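PDB 6HC6: aminopeptidase YwaD from Bacillus subtilis, which catalyses the zinc-dependent release of N-terminal amino acids such as arginine, lysine and leucine from peptides, as a monomeric two-zinc aminopeptidase of the M28 family. Local coordinates for residues V325-E330 with E397-T402; W329-E334 with W388-T393; P258-N263 with P403-E408. All blocks are in the same frame, centred on the assembly; numbering follows the deposited sequence.

Interaction 1 of 3, residues V325-E330 with E397-T402; sequences VGTSWE and EPWYHT. With ZN (zinc ion), chain E.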
# COMPACT_ATOMS: atom_id res chain seq x y z
N VAL A 325 2.03 -10.36 -5.12
CA VAL A 325 2.59 -11.32 -6.05
C VAL A 325 2.35 -12.76 -5.61
O VAL A 325 3.02 -13.65 -6.07
CB VAL A 325 4.09 -11.06 -6.27
CG1 VAL A 325 4.30 -9.78 -7.09
CG2 VAL A 325 4.83 -10.98 -4.93
N GLY A 326 1.37 -13.00 -4.74
CA GLY A 326 1.15 -14.37 -4.32
C GLY A 326 -0.28 -14.86 -4.16
O GLY A 326 -0.49 -15.88 -3.49
N THR A 327 -1.27 -14.20 -4.74
CA THR A 327 -2.64 -14.60 -4.44
C THR A 327 -2.91 -15.99 -4.99
O THR A 327 -2.38 -16.39 -6.03
CB THR A 327 -3.66 -13.61 -5.00
OG1 THR A 327 -4.96 -13.98 -4.54
CG2 THR A 327 -3.67 -13.65 -6.52
N SER A 328 -3.72 -16.76 -4.24
CA SER A 328 -4.23 -18.03 -4.73
C SER A 328 -5.47 -17.86 -5.59
O SER A 328 -5.92 -18.85 -6.18
CB SER A 328 -4.60 -18.96 -3.56
OG SER A 328 -5.62 -18.36 -2.77
N TRP A 329 -6.02 -16.65 -5.67
CA TRP A 329 -7.25 -16.41 -6.42
C TRP A 329 -7.12 -16.98 -7.82
O TRP A 329 -6.24 -16.57 -8.58
CB TRP A 329 -7.55 -14.91 -6.48
CG TRP A 329 -8.92 -14.58 -7.04
CD1 TRP A 329 -10.12 -15.16 -6.71
CD2 TRP A 329 -9.22 -13.58 -8.03
NE1 TRP A 329 -11.14 -14.58 -7.43
CE2 TRP A 329 -10.62 -13.61 -8.24
CE3 TRP A 329 -8.45 -12.65 -8.74
CZ2 TRP A 329 -11.25 -12.76 -9.15
CZ3 TRP A 329 -9.09 -11.81 -9.65
CH2 TRP A 329 -10.47 -11.87 -9.84
N GLU A 330 -7.99 -17.93 -8.15
CA GLU A 330 -7.76 -18.71 -9.36
C GLU A 330 -7.73 -17.84 -10.61
O GLU A 330 -6.94 -18.11 -11.52
CB GLU A 330 -8.83 -19.80 -9.48
CG GLU A 330 -8.52 -21.04 -8.65
CD GLU A 330 -9.00 -22.32 -9.31
OE1 GLU A 330 -10.06 -22.29 -9.96
OE2 GLU A 330 -8.30 -23.35 -9.18
N GLU A 397 -7.74 -9.88 -6.44
CA GLU A 397 -8.60 -10.79 -5.72
C GLU A 397 -9.63 -10.03 -4.90
O GLU A 397 -9.42 -8.87 -4.54
CB GLU A 397 -7.76 -11.68 -4.81
CG GLU A 397 -7.06 -10.93 -3.69
CD GLU A 397 -5.67 -10.45 -4.08
OE1 GLU A 397 -4.88 -10.17 -3.15
OE2 GLU A 397 -5.37 -10.35 -5.29
N PRO A 398 -10.77 -10.67 -4.60
CA PRO A 398 -11.79 -10.01 -3.77
C PRO A 398 -11.35 -9.81 -2.33
O PRO A 398 -11.99 -9.05 -1.60
CB PRO A 398 -12.98 -10.96 -3.86
CG PRO A 398 -12.40 -12.29 -4.22
CD PRO A 398 -11.24 -11.97 -5.12
N TRP A 399 -10.26 -10.45 -1.91
CA TRP A 399 -9.84 -10.41 -0.51
C TRP A 399 -8.98 -9.20 -0.19
O TRP A 399 -8.73 -8.93 0.99
CB TRP A 399 -9.09 -11.71 -0.19
CG TRP A 399 -9.86 -12.90 -0.66
CD1 TRP A 399 -11.17 -13.20 -0.37
CD2 TRP A 399 -9.40 -13.95 -1.52
NE1 TRP A 399 -11.54 -14.37 -0.99
CE2 TRP A 399 -10.47 -14.85 -1.70
CE3 TRP A 399 -8.18 -14.21 -2.15
CZ2 TRP A 399 -10.35 -15.99 -2.49
CZ3 TRP A 399 -8.07 -15.34 -2.93
CH2 TRP A 399 -9.15 -16.22 -3.09
N TYR A 400 -8.56 -8.46 -1.21
CA TYR A 400 -7.70 -7.29 -1.05
C TYR A 400 -8.29 -6.30 -0.05
O TYR A 400 -9.49 -5.97 -0.11
CB TYR A 400 -7.55 -6.66 -2.45
CG TYR A 400 -7.09 -5.23 -2.56
CD1 TYR A 400 -5.74 -4.91 -2.55
CD2 TYR A 400 -8.01 -4.20 -2.74
CE1 TYR A 400 -5.33 -3.60 -2.69
CE2 TYR A 400 -7.61 -2.89 -2.87
CZ TYR A 400 -6.26 -2.59 -2.84
OH TYR A 400 -5.83 -1.29 -2.97
N HIS A 401 -7.46 -5.88 0.91
CA HIS A 401 -7.83 -4.89 1.92
C HIS A 401 -8.96 -5.37 2.83
O HIS A 401 -9.73 -4.56 3.36
CB HIS A 401 -8.17 -3.55 1.27
CG HIS A 401 -6.97 -2.77 0.84
ND1 HIS A 401 -7.03 -1.44 0.45
CD2 HIS A 401 -5.66 -3.13 0.73
CE1 HIS A 401 -5.82 -1.02 0.13
NE2 HIS A 401 -4.98 -2.03 0.28
N THR A 402 -9.08 -6.68 3.04
CA THR A 402 -10.07 -7.26 3.94
C THR A 402 -9.37 -8.20 4.91
O THR A 402 -8.21 -8.57 4.71
CB THR A 402 -11.15 -8.04 3.18
OG1 THR A 402 -10.64 -9.32 2.81
CG2 THR A 402 -11.65 -7.30 1.93
ZN ZN E . -2.92 -1.87 -0.21
O HOH W 1 -4.90 -13.14 -2.05
O HOH W 2 -0.84 -1.46 -1.14
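Trp329 and Glu397 bring the two segments together, their CA atoms 5.8 Å apart. Both segments are loops of the M28 peptidase domain. The first leads from strand 316-322 to strand 334-339, and the second from strand 382-389 to helix 412-430. Residues 397-402 make two beta turns, type I from Glu397 to Tyr400 and type II from Trp399 to Thr402. Residues 325-330 hold an ST turn, in which Thr327 OG1 accepts a nearly straight bond from Trp329 N (165°).

Trp329 carries the contact, packed by Glu397, Pro398 and Trp399. Its CG is anti to the backbone N (chi1 -171°), which carries the indole across to the other loop. One face of the indole is packed by Glu397 CA over the six-membered ring and Pro398 CD over the five-membered ring. Pro398 CD is the more central of the two, 3.5 Å from the centroid of the Trp329 five-membered ring, a CH-pi contact. Trp329 also turns an edge to the face of Trp399 in a T-shaped stack, with the planes at 79°. Trp399 CZ3 lies 3.6 Å from Trp329 CB. An alanine in place of Trp329 would keep this CB but is likely to leave Glu397 CA and Pro398 CD without the ring they pack on, and Trp399 without its edge-on partner.

Thr327 OG1 lies 3.6 Å from Glu397 CD, the side chains running opposite ways. Glu397 OE1 is bonded by Asn261 ND2 and has a weak link to a water that also meets Thr327 OG1. The turns lead to the zinc that is probably catalytic, bound also by Asp262, Glu295, Glu452 and a water. His401 NE2 binds this zinc at 2.1 Å, and Tyr400 CZ lies over the imidazole face.

Interaction 2 of 3, residues W329-E334 with W388-T393; sequences WEKASE and WGDPET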
# COMPACT_ATOMS: atom_id res chain seq x y z
N TRP A 329 -6.02 -16.65 -5.67
CA TRP A 329 -7.25 -16.41 -6.42
C TRP A 329 -7.12 -16.98 -7.82
O TRP A 329 -6.24 -16.57 -8.58
CB TRP A 329 -7.55 -14.91 -6.48
CG TRP A 329 -8.92 -14.58 -7.04
CD1 TRP A 329 -10.12 -15.16 -6.71
CD2 TRP A 329 -9.22 -13.58 -8.03
NE1 TRP A 329 -11.14 -14.58 -7.43
CE2 TRP A 329 -10.62 -13.61 -8.24
CE3 TRP A 329 -8.45 -12.65 -8.74
CZ2 TRP A 329 -11.25 -12.76 -9.15
CZ3 TRP A 329 -9.09 -11.81 -9.65
CH2 TRP A 329 -10.47 -11.87 -9.84
N GLU A 330 -7.99 -17.93 -8.15
CA GLU A 330 -7.76 -18.71 -9.36
C GLU A 330 -7.73 -17.84 -10.61
O GLU A 330 -6.94 -18.11 -11.52
CB GLU A 330 -8.83 -19.80 -9.48
CG GLU A 330 -8.52 -21.04 -8.65
CD GLU A 330 -9.00 -22.32 -9.31
OE1 GLU A 330 -10.06 -22.29 -9.96
OE2 GLU A 330 -8.30 -23.35 -9.18
N LYS A 331 -8.52 -16.77 -10.65
CA LYS A 331 -8.59 -15.96 -11.86
C LYS A 331 -7.34 -15.11 -12.12
O LYS A 331 -7.17 -14.64 -13.25
CB LYS A 331 -9.81 -15.07 -11.80
CG LYS A 331 -11.08 -15.90 -11.89
CD LYS A 331 -12.33 -15.08 -11.68
CE LYS A 331 -12.50 -14.06 -12.78
NZ LYS A 331 -13.85 -14.19 -13.43
N ALA A 332 -6.48 -14.91 -11.12
CA ALA A 332 -5.39 -13.94 -11.24
C ALA A 332 -4.15 -14.61 -11.84
O ALA A 332 -3.10 -14.74 -11.22
CB ALA A 332 -5.07 -13.31 -9.89
N SER A 333 -4.30 -15.00 -13.10
CA SER A 333 -3.34 -15.83 -13.82
C SER A 333 -2.31 -15.02 -14.60
O SER A 333 -1.38 -15.62 -15.15
CB SER A 333 -4.10 -16.75 -14.78
OG SER A 333 -4.65 -16.00 -15.84
N GLU A 334 -2.47 -13.70 -14.69
CA GLU A 334 -1.59 -12.86 -15.49
C GLU A 334 -0.71 -12.03 -14.58
O GLU A 334 -1.20 -11.43 -13.61
CB GLU A 334 -2.42 -11.94 -16.40
CG GLU A 334 -1.63 -11.21 -17.46
CD GLU A 334 -1.28 -12.09 -18.67
OE1 GLU A 334 -0.59 -11.60 -19.59
OE2 GLU A 334 -1.70 -13.26 -18.70
N TRP A 388 -0.12 -9.78 -9.69
CA TRP A 388 -0.98 -10.69 -10.44
C TRP A 388 -2.34 -10.05 -10.66
O TRP A 388 -2.84 -9.30 -9.82
CB TRP A 388 -1.19 -12.03 -9.71
CG TRP A 388 0.01 -12.89 -9.57
CD1 TRP A 388 0.76 -13.07 -8.43
CD2 TRP A 388 0.60 -13.73 -10.57
NE1 TRP A 388 1.79 -13.96 -8.68
CE2 TRP A 388 1.71 -14.37 -9.99
CE3 TRP A 388 0.30 -13.98 -11.91
CZ2 TRP A 388 2.51 -15.26 -10.70
CZ3 TRP A 388 1.10 -14.87 -12.62
CH2 TRP A 388 2.19 -15.49 -12.01
N GLY A 389 -2.96 -10.39 -11.79
CA GLY A 389 -4.27 -9.86 -12.09
C GLY A 389 -5.06 -10.79 -12.98
O GLY A 389 -4.50 -11.68 -13.64
N ASP A 390 -6.37 -10.61 -12.96
CA ASP A 390 -7.25 -11.31 -13.89
C ASP A 390 -6.83 -10.97 -15.32
O ASP A 390 -6.91 -9.79 -15.70
CB ASP A 390 -8.69 -10.88 -13.63
CG ASP A 390 -9.70 -11.61 -14.46
OD1 ASP A 390 -9.33 -12.18 -15.50
OD2 ASP A 390 -10.89 -11.60 -14.07
N PRO A 391 -6.41 -11.94 -16.14
CA PRO A 391 -5.98 -11.60 -17.51
C PRO A 391 -7.07 -10.93 -18.32
O PRO A 391 -6.76 -10.19 -19.26
CB PRO A 391 -5.59 -12.95 -18.11
CG PRO A 391 -6.47 -13.91 -17.41
CD PRO A 391 -6.53 -13.40 -15.98
N GLU A 392 -8.34 -11.18 -17.99
CA GLU A 392 -9.44 -10.54 -18.72
C GLU A 392 -9.49 -9.05 -18.42
O GLU A 392 -9.61 -8.23 -19.33
CB GLU A 392 -10.78 -11.19 -18.36
CG GLU A 392 -10.93 -12.63 -18.83
CD GLU A 392 -12.36 -13.14 -18.75
OE1 GLU A 392 -12.64 -14.19 -19.37
OE2 GLU A 392 -13.20 -12.53 -18.06
N THR A 393 -9.39 -8.68 -17.14
CA THR A 393 -9.75 -7.34 -16.69
C THR A 393 -8.68 -6.64 -15.86
O THR A 393 -8.90 -5.48 -15.51
CB THR A 393 -11.01 -7.39 -15.83
OG1 THR A 393 -10.70 -8.06 -14.60
CG2 THR A 393 -12.14 -8.10 -16.55
O HOH W 3 -13.05 -12.28 -15.22
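A classic beta bulge joins Ser333 and Glu334 to Gly389, where strand 334-339 starts against the end of strand 382-389. Glu334 and Gly389 are an antiparallel hydrogen-bonded pair. Glu334 N gives to Gly389 O at 3.1 Å, and Gly389 N returns a shorter bond to Glu334 O at 2.7 Å. Ser333 N is also close to Gly389 O, but the angle is too poor for a bond. Before the bulge, a type I turn runs from Trp329 to Ala332, and Ala332 is the centre of an inverse gamma turn.

These two strands are neighbours in the mixed sheet of the M28 domain, which has strand 363-367 at its outer edge on this side. Glu334 OE1 reaches that strand through a bond to Ser364 OG. Trp388 comes up against the bulge with its six-membered ring. Trp388 CZ3 meets Ser333 O edge-on at 3.6 Å, and Trp388 CE3 lies 3.4 Å from Glu334 O. Arg414 makes a cation-pi contact with the same indole. Ala332 CB packs loosely against Trp388 CB.

Beyond the strand end, Asp390 OD1 accepts from Glu392 N in an Asx turn, met from above the carboxylate plane. Asp390 CG is anti to the backbone N (chi1 -176°), which lays the side chain alongside that of Lys331. Lys331 CE touches Asp390 OD2 at 3.2 Å, while Lys331 NZ is 4.0 Å from it, a long salt bridge. A water links the charges. It accepts from Lys331 NZ and donates to Asp390 OD2 and Glu392 OE2. Pro391 CG and CD both lie 3.2 Å from Ser333 OG, and Pro391 CB packs on Glu334 CB at 3.7 Å.

Interaction 3 of 3, residues P258-N263 with P403-E408; sequences PGANDN and PEDSIE. With ZN (zinc ion), chain D; ZN (zinc ion), chain E.
Asp405 reaches the N-terminal turn of helix 260-277 with both backbone and side chain. Asp405 O accepts from Ala260 N at 2.9 Å, with the donor above the carbonyl plane. From CB, CG stands anti to the backbone N (chi1 -175°), which brings Asp405 CG to 3.6 Å from Asn261 N, where the two oxygens take different partners. Asp405 OD2 takes Asn261 N at 2.8 Å on its syn side, somewhat out of the carboxylate plane, and also touches Asn261 CB. Asp405 OD1 takes Asp262 N at 3.0 Å with its syn lone pair, and lies 3.4 Å from Asp262 CB. Two successive backbone N-H groups thus hold the carboxylate, one on each oxygen.

Around this grip the packing is close. Pro258 lays CB, CG and CD against the carbonyl of Asp405, and CD also meets Pro403 O. Ala260 CB presses on the backbone between Ser406 and Ile407.

The helix start so bound carries Asp262, whose carboxylate bridges the two zinc ions, OD1 to one and OD2 to the other, each at 2.0 Å. Asp405 is therefore a second-shell residue, holding the backbone from which the bridging ligand springs. The two N-H groups and the helix start would be expected to stabilise its negative charge.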
# COMPACT_ATOMS: atom_id res chain seq x y z
N PRO A 258 -4.59 -9.03 7.63
CA PRO A 258 -3.28 -9.65 7.85
C PRO A 258 -2.28 -9.31 6.77
O PRO A 258 -1.08 -9.54 6.97
CB PRO A 258 -3.57 -11.15 7.87
CG PRO A 258 -5.08 -11.27 8.11
CD PRO A 258 -5.67 -10.02 7.49
N GLY A 259 -2.72 -8.79 5.62
CA GLY A 259 -1.77 -8.35 4.61
C GLY A 259 -0.88 -9.46 4.10
O GLY A 259 0.31 -9.24 3.84
N ALA A 260 -1.42 -10.67 3.99
CA ALA A 260 -0.62 -11.77 3.47
C ALA A 260 -0.19 -11.49 2.04
O ALA A 260 1.01 -11.55 1.72
CB ALA A 260 -1.40 -13.08 3.57
N ASN A 261 -1.15 -11.18 1.16
CA ASN A 261 -0.80 -10.84 -0.21
C ASN A 261 -0.45 -9.36 -0.41
O ASN A 261 0.45 -9.04 -1.20
CB ASN A 261 -1.92 -11.23 -1.17
CG ASN A 261 -1.43 -11.28 -2.59
OD1 ASN A 261 -0.31 -11.75 -2.83
ND2 ASN A 261 -2.21 -10.73 -3.53
N ASP A 262 -1.18 -8.44 0.24
CA ASP A 262 -0.89 -7.00 0.18
C ASP A 262 -0.34 -6.55 1.54
O ASP A 262 -1.10 -6.10 2.39
CB ASP A 262 -2.17 -6.20 -0.16
CG ASP A 262 -1.89 -4.75 -0.47
OD1 ASP A 262 -0.72 -4.44 -0.80
OD2 ASP A 262 -2.83 -3.91 -0.38
N ASN A 263 0.98 -6.63 1.75
CA ASN A 263 1.97 -7.04 0.76
C ASN A 263 3.04 -7.89 1.42
O ASN A 263 4.23 -7.73 1.17
CB ASN A 263 2.59 -5.80 0.10
CG ASN A 263 3.54 -6.17 -1.04
OD1 ASN A 263 3.33 -7.17 -1.72
ND2 ASN A 263 4.58 -5.36 -1.24
N PRO A 403 -10.06 -8.62 5.98
CA PRO A 403 -9.48 -9.65 6.85
C PRO A 403 -9.19 -10.95 6.13
O PRO A 403 -8.45 -11.79 6.66
CB PRO A 403 -10.55 -9.84 7.93
CG PRO A 403 -11.28 -8.55 7.97
CD PRO A 403 -11.29 -8.05 6.56
N GLU A 404 -9.75 -11.15 4.94
CA GLU A 404 -9.48 -12.38 4.20
C GLU A 404 -8.21 -12.30 3.37
O GLU A 404 -7.91 -13.27 2.66
CB GLU A 404 -10.68 -12.73 3.30
CG GLU A 404 -11.97 -12.95 4.07
CD GLU A 404 -11.97 -14.25 4.84
OE1 GLU A 404 -12.76 -14.37 5.80
OE2 GLU A 404 -11.18 -15.15 4.49
N ASP A 405 -7.45 -11.20 3.42
CA ASP A 405 -6.12 -11.16 2.82
C ASP A 405 -5.15 -11.89 3.75
O ASP A 405 -4.27 -11.31 4.39
CB ASP A 405 -5.65 -9.74 2.55
CG ASP A 405 -4.33 -9.70 1.84
OD1 ASP A 405 -3.73 -8.62 1.73
OD2 ASP A 405 -3.89 -10.78 1.38
N SER A 406 -5.31 -13.21 3.80
CA SER A 406 -4.67 -14.08 4.77
C SER A 406 -3.84 -15.13 4.05
O SER A 406 -3.97 -15.33 2.85
CB SER A 406 -5.71 -14.76 5.65
OG SER A 406 -6.49 -15.62 4.85
N ILE A 407 -2.99 -15.82 4.81
CA ILE A 407 -2.11 -16.81 4.18
C ILE A 407 -2.90 -17.97 3.59
O ILE A 407 -2.41 -18.63 2.66
CB ILE A 407 -1.04 -17.27 5.18
CG1 ILE A 407 0.20 -17.74 4.43
CG2 ILE A 407 -1.59 -18.35 6.12
CD1 ILE A 407 1.40 -18.00 5.32
N GLU A 408 -4.12 -18.22 4.08
CA GLU A 408 -4.98 -19.21 3.46
C GLU A 408 -5.17 -18.92 1.97
O GLU A 408 -5.41 -19.85 1.18
CB GLU A 408 -6.34 -19.25 4.19
CG GLU A 408 -7.46 -19.89 3.41
CD GLU A 408 -8.75 -20.02 4.21
OE1 GLU A 408 -9.51 -20.97 3.94
OE2 GLU A 408 -8.99 -19.18 5.10
ZN ZN D . 0.27 -3.04 -1.87
ZN ZN E . -2.92 -1.87 -0.21
O HOH W 4 -1.09 -2.78 -3.31
O HOH W 2 -0.84 -1.46 -1.14

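All three interactions lie in the M28 peptidase domain. Interactions 1 and 3 meet near the two zinc ions, their centres about 7 Å apart. Asn261 joins them, through ND2 to Glu397 OE1 and through OD1 to Gly326 N. His401 and Asp262 share one zinc ion. Interaction 2 starts from the same loop as interaction 1 and shares Trp329 and Glu330, and Val325 O lies close to Trp388 NE1. It sits farther out, its centre about 17 Å from that of interaction 3, and reaches exposed Lys331 and Pro391. Interaction 1 is partly buried ring packing beside a zinc ligand, interaction 2 strand pairing with a water-linked charge cluster, and interaction 3 buried hydrogen bonding to a helix start.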